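Local structure of sialidase B (Streptococcus pneumoniae serotype 4, 4XJW) at residues A[89-94]-A[126-131]; A[222-227]-A[235-240]; A[268-273]-A[640-645]. The protein hydrolyses the glycosidic linkages of terminal sialic acid residues in oligosaccharides, glycoproteins and glycolipids, and also acts as an intramolecular trans-sialidase. The protein carries 1 engineered substitution. All coordinates share one frame; numbering follows the deposited sequence.

In the fold
From the N terminus, contact 1 comes first: it closes a loop of 31 residues within the lectin-like domain, bringing strand 85-91 of one sheet against strand 126-132 of the other. Contact 2 follows, a short hairpin between strands 219-226 and 237-244 of the catalytic propeller. Contact 3 opens at 268 and closes only at 645, so 366 residues of the propeller and its insertion lie between its two loops. The three run in series, and none nests in or crosses another. Contacts 1 and 3 still meet across the domain boundary, where R91 reaches the backbone of S644 and P92 packs on E640; contact 2 merely brushes contact 3, Y227 lying near W270.

Contact 1. Residues A[89-94]-A[126-131]; sequences FSRPAS and IEVFSE
R91 and V128 form the dense end of this contact. V128 CG1 sits 3.7 Å above the plane of the R91 guanidinium, over its centre, and the two side chains cross at about a right angle. The arginine chain is bent at chi3 (82°), which turns its head back toward its own loop: NE bonds to P92 O at 3.0 Å and NH2 to A93 O at 2.9 Å, both close to the guanidinium plane, and NH1 bonds S644 O, so the group is held flat beneath the valine. S94 OG closes in on the same methyl, 3.6 Å from V128 CG1. The buried F129 ring takes F89 CB over one face, 3.9 Å from its centroid. At the partly exposed end the contact is lighter: E131 CB lies over the face of the F89 ring in a CH-pi contact, and its carboxylate runs on to a water that accepts from S90 N and gives OE2 only a weak bond. No hydrogen bond joins the two segments directly. V128 and F129 both face M121 in a classic beta bulge. Edge strands of two antiparallel sheets, meeting through their side chains, fit the beta sandwich of the concanavalin-like domain.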
# COMPACT_ATOMS: atom_id res chain seq x y z
N PHE A 89 14.81 -17.66 8.50
CA PHE A 89 13.54 -17.11 8.03
C PHE A 89 13.39 -15.70 8.54
O PHE A 89 13.70 -15.42 9.69
CB PHE A 89 12.36 -17.93 8.55
CG PHE A 89 12.48 -19.39 8.28
CD1 PHE A 89 12.55 -19.86 6.97
CD2 PHE A 89 12.55 -20.30 9.32
CE1 PHE A 89 12.68 -21.22 6.71
CE2 PHE A 89 12.68 -21.66 9.06
CZ PHE A 89 12.74 -22.11 7.75
N SER A 90 12.91 -14.80 7.68
CA SER A 90 12.78 -13.41 8.10
C SER A 90 11.80 -12.68 7.21
O SER A 90 11.44 -13.16 6.14
CB SER A 90 14.14 -12.71 8.04
OG SER A 90 14.53 -12.53 6.69
N ARG A 91 11.35 -11.52 7.68
CA ARG A 91 10.63 -10.60 6.81
C ARG A 91 10.98 -9.17 7.16
O ARG A 91 10.97 -8.79 8.34
CB ARG A 91 9.12 -10.78 6.91
CG ARG A 91 8.42 -10.16 5.70
CD ARG A 91 6.95 -9.89 6.01
NE ARG A 91 6.76 -8.63 6.73
CZ ARG A 91 5.57 -8.13 7.02
NH1 ARG A 91 4.47 -8.78 6.65
NH2 ARG A 91 5.48 -6.97 7.69
N PRO A 92 11.27 -8.35 6.14
CA PRO A 92 11.49 -6.92 6.37
C PRO A 92 10.25 -6.23 6.96
O PRO A 92 9.15 -6.81 6.94
CB PRO A 92 11.74 -6.38 4.96
CG PRO A 92 12.40 -7.56 4.26
CD PRO A 92 11.63 -8.75 4.77
N ALA A 93 10.46 -5.02 7.48
CA ALA A 93 9.38 -4.10 7.88
C ALA A 93 8.34 -4.78 8.75
O ALA A 93 7.15 -4.74 8.44
CB ALA A 93 8.72 -3.48 6.64
N SER A 94 8.78 -5.41 9.83
CA SER A 94 7.86 -6.12 10.72
C SER A 94 7.60 -5.43 12.07
O SER A 94 6.72 -5.87 12.82
CB SER A 94 8.36 -7.55 10.95
OG SER A 94 8.32 -8.29 9.74
N ILE A 126 0.24 -9.63 13.49
CA ILE A 126 0.35 -9.86 12.07
C ILE A 126 1.29 -11.04 11.79
O ILE A 126 2.45 -11.04 12.21
CB ILE A 126 0.90 -8.60 11.36
CG1 ILE A 126 -0.09 -7.44 11.52
CG2 ILE A 126 1.14 -8.87 9.89
CD1 ILE A 126 0.47 -6.10 11.06
N GLU A 127 0.79 -12.04 11.06
CA GLU A 127 1.64 -13.15 10.62
C GLU A 127 2.60 -12.67 9.55
O GLU A 127 2.19 -12.31 8.45
CB GLU A 127 0.80 -14.30 10.07
CG GLU A 127 1.63 -15.53 9.75
CD GLU A 127 0.86 -16.58 8.99
OE1 GLU A 127 -0.07 -17.17 9.57
OE2 GLU A 127 1.19 -16.80 7.81
N VAL A 128 3.89 -12.64 9.89
CA VAL A 128 4.90 -12.10 8.97
C VAL A 128 5.64 -13.17 8.18
O VAL A 128 6.17 -12.90 7.10
CB VAL A 128 5.90 -11.14 9.67
CG1 VAL A 128 5.16 -9.91 10.26
CG2 VAL A 128 6.69 -11.86 10.75
N PHE A 129 5.70 -14.39 8.72
CA PHE A 129 6.09 -15.55 7.92
C PHE A 129 5.57 -16.85 8.50
O PHE A 129 5.29 -16.95 9.70
CB PHE A 129 7.60 -15.62 7.61
CG PHE A 129 8.50 -15.73 8.82
CD1 PHE A 129 8.67 -16.95 9.49
CD2 PHE A 129 9.22 -14.62 9.26
CE1 PHE A 129 9.52 -17.05 10.59
CE2 PHE A 129 10.07 -14.71 10.36
CZ PHE A 129 10.23 -15.92 11.02
N SER A 130 5.40 -17.84 7.63
CA SER A 130 5.01 -19.17 8.05
C SER A 130 5.69 -20.13 7.09
O SER A 130 5.37 -20.17 5.90
CB SER A 130 3.50 -19.34 8.03
OG SER A 130 3.11 -20.51 8.73
N GLU A 131 6.66 -20.88 7.60
CA GLU A 131 7.49 -21.71 6.74
C GLU A 131 7.42 -23.17 7.14
O GLU A 131 7.76 -23.53 8.27
CB GLU A 131 8.94 -21.23 6.82
CG GLU A 131 9.14 -19.77 6.44
CD GLU A 131 9.25 -19.55 4.94
OE1 GLU A 131 9.14 -20.55 4.19
OE2 GLU A 131 9.44 -18.39 4.52
O HOH W 1 12.11 -16.27 4.87

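Contact 2. Residues A[222-227]-A[235-240]; sequences SIDARY and SKINIA. With DMS (dimethyl sulfoxide), chain C.
R226 and I237 run side by side, pointing the same way, and I237 CD1 lies 3.7 Å from R226 NE over one face of the guanidinium. D224 emerges on the same side of the sheet, its CB 3.8 Å from I237 CG2. The extended R226 chain brings NE and NH2 side-on to one oxygen in a salt bridge: D224 OD2 takes NE through its anti lone pair and NH2 at 2.8 Å, 34° out of the carboxylate plane. R226 NH1 makes a salt bridge to D232, the probable proton acceptor, while NH2 also bonds the oxygen of a dimethyl sulfoxide, probably from crystal handling, at 3.1 Å. These strands form an antiparallel beta hairpin, the middle pair of a four-stranded blade in the sialidase beta propeller; the D224/R226 face turns toward strand 286-294, and the guanidinium ends beside D232 and R207, probably a substrate-binding residue. K236 crosses Y227 obliquely, laying CE over one ring face, 4.0 Å from the centroid. The N238 amide plane is turned 72° from that ring, and ND2 donates to Y227 OH at 3.2 Å; the same hydroxyl bonds T201 O. A225 and N238 exchange two backbone hydrogen bonds, and Y227 N reaches K236 O.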
# COMPACT_ATOMS: atom_id res chain seq x y z
N SER A 222 -9.87 4.67 0.28
CA SER A 222 -9.72 3.75 -0.85
C SER A 222 -8.29 3.22 -0.93
O SER A 222 -7.38 3.75 -0.28
CB SER A 222 -10.15 4.37 -2.19
OG SER A 222 -9.35 5.46 -2.56
N ILE A 223 -8.11 2.15 -1.71
CA ILE A 223 -6.84 1.43 -1.75
C ILE A 223 -6.78 0.58 -3.00
O ILE A 223 -7.81 0.21 -3.57
CB ILE A 223 -6.70 0.53 -0.48
CG1 ILE A 223 -5.26 0.07 -0.28
CG2 ILE A 223 -7.56 -0.71 -0.56
CD1 ILE A 223 -4.61 0.65 0.90
N ASP A 224 -5.56 0.31 -3.46
CA ASP A 224 -5.31 -0.75 -4.44
C ASP A 224 -5.29 -2.07 -3.68
O ASP A 224 -4.45 -2.26 -2.80
CB ASP A 224 -3.91 -0.60 -5.06
CG ASP A 224 -3.82 0.45 -6.16
OD1 ASP A 224 -4.59 1.43 -6.20
OD2 ASP A 224 -2.89 0.29 -6.98
N ALA A 225 -6.20 -2.97 -4.03
CA ALA A 225 -6.20 -4.34 -3.56
C ALA A 225 -5.36 -5.09 -4.61
O ALA A 225 -5.83 -5.30 -5.73
CB ALA A 225 -7.62 -4.89 -3.49
N ARG A 226 -4.13 -5.43 -4.26
CA ARG A 226 -3.20 -5.97 -5.24
C ARG A 226 -3.04 -7.47 -5.06
O ARG A 226 -2.66 -7.96 -3.99
CB ARG A 226 -1.85 -5.23 -5.16
CG ARG A 226 -1.96 -3.72 -5.44
CD ARG A 226 -0.65 -3.15 -5.97
NE ARG A 226 -0.81 -1.76 -6.37
CZ ARG A 226 0.17 -1.00 -6.84
NH1 ARG A 226 1.40 -1.51 -6.96
NH2 ARG A 226 -0.07 0.25 -7.19
N TYR A 227 -3.34 -8.21 -6.12
CA TYR A 227 -3.42 -9.67 -6.01
C TYR A 227 -2.12 -10.39 -6.33
O TYR A 227 -1.79 -11.38 -5.68
CB TYR A 227 -4.59 -10.22 -6.85
CG TYR A 227 -5.92 -9.73 -6.35
CD1 TYR A 227 -6.40 -8.47 -6.72
CD2 TYR A 227 -6.68 -10.50 -5.46
CE1 TYR A 227 -7.61 -8.00 -6.23
CE2 TYR A 227 -7.90 -10.03 -4.97
CZ TYR A 227 -8.36 -8.78 -5.37
OH TYR A 227 -9.55 -8.29 -4.90
N SER A 235 -0.91 -6.25 -13.78
CA SER A 235 -1.16 -7.19 -12.69
C SER A 235 -2.66 -7.43 -12.62
O SER A 235 -3.41 -7.04 -13.52
CB SER A 235 -0.69 -6.59 -11.36
OG SER A 235 -0.63 -7.58 -10.35
N LYS A 236 -3.11 -8.09 -11.55
CA LYS A 236 -4.52 -8.00 -11.17
C LYS A 236 -4.59 -7.10 -9.95
O LYS A 236 -3.98 -7.39 -8.89
CB LYS A 236 -5.16 -9.35 -10.85
CG LYS A 236 -6.64 -9.16 -10.45
CD LYS A 236 -7.33 -10.44 -9.99
CE LYS A 236 -8.73 -10.10 -9.47
NZ LYS A 236 -9.56 -9.40 -10.49
N ILE A 237 -5.29 -5.98 -10.11
CA ILE A 237 -5.51 -5.05 -9.01
C ILE A 237 -6.94 -4.52 -9.11
O ILE A 237 -7.39 -4.19 -10.21
CB ILE A 237 -4.55 -3.84 -9.10
CG1 ILE A 237 -3.09 -4.30 -9.16
CG2 ILE A 237 -4.81 -2.88 -7.93
CD1 ILE A 237 -2.11 -3.19 -9.56
N ASN A 238 -7.63 -4.46 -7.98
CA ASN A 238 -8.96 -3.83 -7.89
C ASN A 238 -8.85 -2.61 -6.97
O ASN A 238 -7.91 -2.50 -6.20
CB ASN A 238 -9.98 -4.80 -7.28
CG ASN A 238 -10.36 -5.95 -8.22
OD1 ASN A 238 -10.36 -5.82 -9.44
ND2 ASN A 238 -10.71 -7.10 -7.63
N ILE A 239 -9.83 -1.70 -7.03
CA ILE A 239 -9.91 -0.60 -6.06
C ILE A 239 -10.94 -0.96 -5.00
O ILE A 239 -12.09 -1.27 -5.32
CB ILE A 239 -10.32 0.73 -6.72
CG1 ILE A 239 -9.39 1.07 -7.90
CG2 ILE A 239 -10.32 1.84 -5.68
CD1 ILE A 239 -7.90 1.12 -7.54
N ALA A 240 -10.53 -0.94 -3.73
CA ALA A 240 -11.42 -1.28 -2.62
C ALA A 240 -11.62 -0.06 -1.73
O ALA A 240 -10.79 0.85 -1.71
CB ALA A 240 -10.86 -2.46 -1.81
S DMS C . 2.06 4.02 -7.93
O DMS C . 0.98 2.99 -8.13
C1 DMS C . 3.43 3.23 -7.06
C2 DMS C . 2.86 4.25 -9.54

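Contact 3. Residues A[268-273]-A[640-645]; sequences VYWPRD and ELHLSN
R272 reaches across to the loop 640-645 and takes hold of the carbonyl of L641. Its CB and CG make no close contact with that loop; they carry the chain outward, and the bend at chi3 (66°) then swings the head over to it. CD is the first atom to arrive, 3.6 Å from H642 O. NE comes next, donating to L641 O at 2.8 Å, nearly in line with the carbonyl bond. CZ lies against L643 CD2, a methyl that covers one face of the guanidinium, while the leucine side chain crosses the arginine at about a right angle. At the tip, NH2 bonds the same L641 O at 2.9 Å, in the carbonyl plane and on a lone pair, and also N639 O. Two nitrogens thus grip one oxygen side-on, with the acceptor in the guanidinium plane, which should fix the rotation of the group.

Behind this grip stands an aromatic pair. W270 presents the edge of its five-membered ring to the face of H642 in a T-shaped stack, planes at 68° and CD1 3.5 Å from NE2; NE1 of W270 bonds S279 O. L641 CB covers the opposite face of the imidazole, over its centre, and the ring is tied down further by K277 O, which bonds NE2. P271 O, 3.3 Å from H642 CD2, is buried with no hydrogen-bonding partner in the model. A water donates to both W270 O and H642 O, at 2.7 Å each, bridging the two backbones.

Neither segment has regular secondary structure: the contact joins two long loops of the sialidase beta propeller, one following its first blade and the other before the final strand, beside the lectin-like domain.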
# COMPACT_ATOMS: atom_id res chain seq x y z
N VAL A 268 -2.96 -15.07 -2.69
CA VAL A 268 -1.77 -15.82 -3.08
C VAL A 268 -0.56 -15.34 -2.30
O VAL A 268 -0.36 -14.13 -2.13
CB VAL A 268 -1.47 -15.67 -4.59
CG1 VAL A 268 -0.34 -16.60 -5.01
CG2 VAL A 268 -2.72 -15.95 -5.40
N TYR A 269 0.23 -16.28 -1.81
CA TYR A 269 1.54 -15.94 -1.28
C TYR A 269 2.49 -15.74 -2.46
O TYR A 269 2.86 -16.69 -3.14
CB TYR A 269 2.08 -17.08 -0.40
CG TYR A 269 3.52 -16.85 -0.03
CD1 TYR A 269 3.87 -15.99 1.00
CD2 TYR A 269 4.54 -17.48 -0.75
CE1 TYR A 269 5.21 -15.76 1.31
CE2 TYR A 269 5.87 -17.26 -0.44
CZ TYR A 269 6.20 -16.40 0.59
OH TYR A 269 7.52 -16.19 0.90
N TRP A 270 2.86 -14.49 -2.72
CA TRP A 270 3.75 -14.20 -3.83
C TRP A 270 5.19 -14.44 -3.40
O TRP A 270 5.60 -14.01 -2.33
CB TRP A 270 3.57 -12.75 -4.30
CG TRP A 270 3.60 -12.63 -5.79
CD1 TRP A 270 4.61 -12.10 -6.56
CD2 TRP A 270 2.61 -13.11 -6.70
NE1 TRP A 270 4.28 -12.20 -7.88
CE2 TRP A 270 3.06 -12.81 -8.00
CE3 TRP A 270 1.37 -13.74 -6.53
CZ2 TRP A 270 2.31 -13.14 -9.14
CZ3 TRP A 270 0.64 -14.05 -7.65
CH2 TRP A 270 1.10 -13.76 -8.94
N PRO A 271 5.96 -15.14 -4.25
CA PRO A 271 7.34 -15.49 -3.88
C PRO A 271 8.25 -14.27 -3.66
O PRO A 271 8.16 -13.28 -4.40
CB PRO A 271 7.81 -16.35 -5.07
CG PRO A 271 6.92 -15.95 -6.21
CD PRO A 271 5.59 -15.63 -5.58
N ARG A 272 9.10 -14.37 -2.64
CA ARG A 272 10.02 -13.29 -2.26
C ARG A 272 11.49 -13.62 -2.57
O ARG A 272 12.38 -12.83 -2.30
CB ARG A 272 9.85 -12.94 -0.78
CG ARG A 272 8.39 -12.76 -0.34
CD ARG A 272 8.26 -11.99 0.99
NE ARG A 272 8.73 -10.63 0.78
CZ ARG A 272 9.94 -10.20 1.14
NH1 ARG A 272 10.76 -10.99 1.81
NH2 ARG A 272 10.33 -8.96 0.84
N ASP A 273 11.76 -14.80 -3.13
CA ASP A 273 13.14 -15.15 -3.48
C ASP A 273 13.65 -14.40 -4.71
O ASP A 273 12.86 -13.86 -5.48
CB ASP A 273 13.23 -16.64 -3.74
CG ASP A 273 12.42 -17.05 -4.93
OD1 ASP A 273 11.18 -17.23 -4.75
OD2 ASP A 273 12.99 -17.15 -6.04
N GLU A 640 11.94 -5.50 -0.33
CA GLU A 640 10.73 -5.42 0.49
C GLU A 640 9.44 -5.57 -0.32
O GLU A 640 8.39 -5.08 0.09
CB GLU A 640 10.74 -4.13 1.34
CG GLU A 640 12.00 -4.01 2.20
CD GLU A 640 11.90 -3.03 3.36
OE1 GLU A 640 10.83 -2.38 3.53
OE2 GLU A 640 12.90 -2.94 4.11
N LEU A 641 9.53 -6.25 -1.46
CA LEU A 641 8.37 -6.57 -2.29
C LEU A 641 7.49 -7.58 -1.56
O LEU A 641 7.98 -8.38 -0.76
CB LEU A 641 8.81 -7.21 -3.60
CG LEU A 641 9.76 -6.35 -4.45
CD1 LEU A 641 10.23 -7.17 -5.62
CD2 LEU A 641 9.03 -5.12 -4.94
N HIS A 642 6.19 -7.52 -1.82
CA HIS A 642 5.27 -8.60 -1.45
C HIS A 642 5.18 -8.84 0.06
O HIS A 642 5.30 -9.99 0.53
CB HIS A 642 5.64 -9.91 -2.17
CG HIS A 642 6.01 -9.71 -3.62
ND1 HIS A 642 5.36 -8.81 -4.43
CD2 HIS A 642 7.01 -10.24 -4.36
CE1 HIS A 642 5.92 -8.82 -5.63
NE2 HIS A 642 6.92 -9.69 -5.62
N LEU A 643 4.95 -7.76 0.80
CA LEU A 643 4.74 -7.84 2.24
C LEU A 643 3.28 -7.63 2.53
O LEU A 643 2.66 -6.74 1.94
CB LEU A 643 5.54 -6.76 2.98
CG LEU A 643 7.04 -6.65 2.67
CD1 LEU A 643 7.66 -5.46 3.39
CD2 LEU A 643 7.77 -7.93 3.03
N SER A 644 2.75 -8.44 3.44
CA SER A 644 1.35 -8.31 3.84
C SER A 644 1.16 -7.45 5.09
O SER A 644 1.99 -7.44 6.01
CB SER A 644 0.73 -9.68 4.05
OG SER A 644 0.70 -10.39 2.83
N ASN A 645 0.06 -6.71 5.11
CA ASN A 645 -0.38 -5.95 6.28
C ASN A 645 0.63 -4.91 6.73
O ASN A 645 0.88 -4.73 7.94
CB ASN A 645 -0.75 -6.91 7.43
CG ASN A 645 -2.02 -7.68 7.16
OD1 ASN A 645 -2.62 -7.55 6.10
ND2 ASN A 645 -2.43 -8.49 8.13
O HOH W 2 4.66 -12.54 -0.21